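CaaX farnesyltransferase beta subunit Ram1 (Aspergillus fumigatus, PDB 4L9P) forms the zinc-binding beta subunit of protein farnesyltransferase, which probably binds the peptide whose CaaX cysteine receives farnesyl from farnesyl diphosphate. Local coordinates at residues 444-449 and 488-493. Residues are numbered along the deposited sequence; the frame is centred on the assembly and turned at random. Where two conformers were deposited one is given.
Sequences VQYYHY and NDRLVP
The side-chain amide of Q445 pairs with the backbone of 488-493 through both its polar atoms: OE1 accepts an almost straight bond from L491 N (2.8 Å, 176°), and NE2 donates to D489 O (3.0 Å), which it meets from above that carbonyl's plane. The chain beyond CG is extended, carrying the amide across to the loop. In return R490, bent at chi3 (-66°), brings NH1 within 2.8 Å of Q445 O; this oxygen lies in the guanidinium plane. Y446 OH donates to L491 O (2.6 Å), which lies in plane at the edge of the Y446 ring. R490 NH1 sits over the rim of one face of this ring, with the guanidinium 83° to it, in an off-centre cation-pi contact, while P493 CB lies over the centre of the opposite face, 3.6 Å from the ring centroid, as a CH-pi contact. E487 forms a salt bridge with R490 NE, and T486 N hydrogen-bonds D489 OD2. Within the prenyltransferase alpha-alpha toroid, away from the zinc and ligand sites, the loop preceding helix 502-513 is thus fastened against strand 446-449, which pairs antiparallel with 468-471; L491 packs on L438 and L441 of helix 431-444.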
loop_
_atom_site.group_PDB
_atom_site.type_symbol
_atom_site.label_atom_id
_atom_site.label_comp_id
_atom_site.label_asym_id
_atom_site.label_seq_id
_atom_site.Cartn_x
_atom_site.Cartn_y
_atom_site.Cartn_z
ATOM N N VAL B 444 2.831 -17.855 0.618
ATOM C CA VAL B 444 3.409 -18.811 -0.343
ATOM C C VAL B 444 3.179 -20.273 0.041
ATOM O O VAL B 444 3.347 -21.167 -0.806
ATOM C CB VAL B 444 4.915 -18.606 -0.614
ATOM C CG1 VAL B 444 5.264 -17.177 -1.054
ATOM C CG2 VAL B 444 5.785 -19.013 0.519
ATOM N N GLN B 445 2.816 -20.494 1.281
ATOM C CA GLN B 445 2.642 -21.868 1.786
ATOM C C GLN B 445 1.228 -22.381 1.648
ATOM O O GLN B 445 0.969 -23.518 2.084
ATOM C CB GLN B 445 3.087 -21.893 3.238
ATOM C CG GLN B 445 4.531 -21.530 3.398
ATOM C CD GLN B 445 4.932 -21.366 4.874
ATOM O OE1 GLN B 445 4.085 -21.140 5.754
ATOM N NE2 GLN B 445 6.238 -21.418 5.138
ATOM N N TYR B 446 0.285 -21.599 1.118
ATOM C CA TYR B 446 -1.102 -22.042 0.995
ATOM C C TYR B 446 -1.680 -21.732 -0.355
ATOM O O TYR B 446 -1.307 -20.718 -0.990
ATOM C CB TYR B 446 -2.015 -21.313 2.046
ATOM C CG TYR B 446 -1.628 -21.762 3.417
ATOM C CD1 TYR B 446 -2.184 -22.940 3.920
ATOM C CD2 TYR B 446 -0.664 -21.081 4.187
ATOM C CE1 TYR B 446 -1.745 -23.483 5.125
ATOM C CE2 TYR B 446 -0.219 -21.568 5.437
ATOM C CZ TYR B 446 -0.736 -22.793 5.866
ATOM O OH TYR B 446 -0.269 -23.342 7.021
ATOM N N TYR B 447 -2.624 -22.580 -0.769
ATOM C CA TYR B 447 -3.623 -22.205 -1.785
ATOM C C TYR B 447 -4.690 -21.395 -1.029
ATOM O O TYR B 447 -5.267 -21.912 -0.038
ATOM C CB TYR B 447 -4.294 -23.479 -2.325
ATOM C CG TYR B 447 -3.350 -24.419 -3.062
ATOM C CD1 TYR B 447 -2.992 -24.156 -4.366
ATOM C CD2 TYR B 447 -2.883 -25.607 -2.476
ATOM C CE1 TYR B 447 -2.156 -25.023 -5.071
ATOM C CE2 TYR B 447 -2.036 -26.476 -3.156
ATOM C CZ TYR B 447 -1.669 -26.169 -4.460
ATOM O OH TYR B 447 -0.836 -27.025 -5.160
ATOM N N HIS B 448 -4.924 -20.139 -1.448
ATOM C CA HIS B 448 -6.001 -19.359 -0.851
ATOM C C HIS B 448 -6.989 -19.121 -1.994
ATOM O O HIS B 448 -6.613 -18.639 -3.062
ATOM C CB HIS B 448 -5.440 -17.966 -0.411
ATOM C CG HIS B 448 -4.650 -18.043 0.864
ATOM N ND1 HIS B 448 -5.195 -18.444 2.077
ATOM C CD2 HIS B 448 -3.343 -17.723 1.124
ATOM C CE1 HIS B 448 -4.249 -18.386 3.016
ATOM N NE2 HIS B 448 -3.119 -17.942 2.467
ATOM N N TYR B 449 -8.258 -19.410 -1.771
ATOM C CA TYR B 449 -9.266 -19.273 -2.843
ATOM C C TYR B 449 -10.622 -18.995 -2.246
ATOM O O TYR B 449 -10.829 -19.220 -1.042
ATOM C CB TYR B 449 -9.319 -20.583 -3.667
ATOM C CG TYR B 449 -9.493 -21.809 -2.827
ATOM C CD1 TYR B 449 -8.399 -22.504 -2.318
ATOM C CD2 TYR B 449 -10.763 -22.293 -2.546
ATOM C CE1 TYR B 449 -8.580 -23.630 -1.504
ATOM C CE2 TYR B 449 -10.934 -23.443 -1.758
ATOM C CZ TYR B 449 -9.855 -24.075 -1.235
ATOM O OH TYR B 449 -10.077 -25.209 -0.478
ATOM N N ASN B 488 9.051 -27.552 8.268
ATOM C CA ASN B 488 9.394 -26.997 9.563
ATOM C C ASN B 488 9.222 -25.463 9.601
ATOM O O ASN B 488 9.085 -24.901 10.691
ATOM C CB ASN B 488 10.827 -27.323 9.937
ATOM C CG ASN B 488 10.963 -28.604 10.754
ATOM O OD1 ASN B 488 10.025 -29.389 10.899
ATOM N ND2 ASN B 488 12.146 -28.761 11.318
ATOM N N ASP B 489 9.235 -24.812 8.439
ATOM C CA ASP B 489 9.052 -23.324 8.361
ATOM C C ASP B 489 7.552 -22.974 8.222
ATOM O O ASP B 489 7.242 -21.793 7.984
ATOM C CB ASP B 489 9.767 -22.809 7.099
ATOM C CG ASP B 489 11.261 -23.047 7.105
ATOM O OD1 ASP B 489 11.907 -23.092 8.207
ATOM O OD2 ASP B 489 11.814 -23.170 5.984
ATOM N N ARG B 490 6.621 -23.947 8.217
ATOM C CA ARG B 490 5.207 -23.633 7.952
ATOM C C ARG B 490 4.566 -22.765 9.019
ATOM O O ARG B 490 4.677 -23.000 10.214
ATOM C CB ARG B 490 4.402 -24.955 7.777
ATOM C CG ARG B 490 2.913 -24.644 7.491
ATOM C CD ARG B 490 2.123 -25.873 7.043
ATOM N NE ARG B 490 2.600 -26.334 5.732
ATOM C CZ ARG B 490 2.250 -25.763 4.570
ATOM N NH1 ARG B 490 1.319 -24.792 4.571
ATOM N NH2 ARG B 490 2.793 -26.160 3.411
ATOM N N LEU B 491 3.917 -21.696 8.520
ATOM C CA LEU B 491 3.185 -20.782 9.378
ATOM C C LEU B 491 1.698 -21.001 9.269
ATOM O O LEU B 491 1.222 -21.666 8.336
ATOM C CB LEU B 491 3.523 -19.343 8.868
ATOM C CG LEU B 491 5.015 -18.978 8.946
ATOM C CD1 LEU B 491 5.237 -17.548 8.344
ATOM C CD2 LEU B 491 5.534 -19.031 10.390
ATOM N N VAL B 492 0.949 -20.439 10.218
ATOM C CA VAL B 492 -0.502 -20.505 10.173
ATOM C C VAL B 492 -1.016 -19.722 8.968
ATOM O O VAL B 492 -0.479 -18.672 8.658
ATOM C CB VAL B 492 -1.010 -19.944 11.518
ATOM C CG1 VAL B 492 -2.440 -19.565 11.534
ATOM C CG2 VAL B 492 -0.556 -20.846 12.701
ATOM N N PRO B 493 -2.065 -20.194 8.283
ATOM C CA PRO B 493 -2.612 -19.422 7.127
ATOM C C PRO B 493 -3.314 -18.135 7.636
ATOM O O PRO B 493 -3.939 -18.124 8.712
ATOM C CB PRO B 493 -3.633 -20.387 6.485
ATOM C CG PRO B 493 -3.982 -21.366 7.609
ATOM C CD PRO B 493 -2.751 -21.472 8.542
#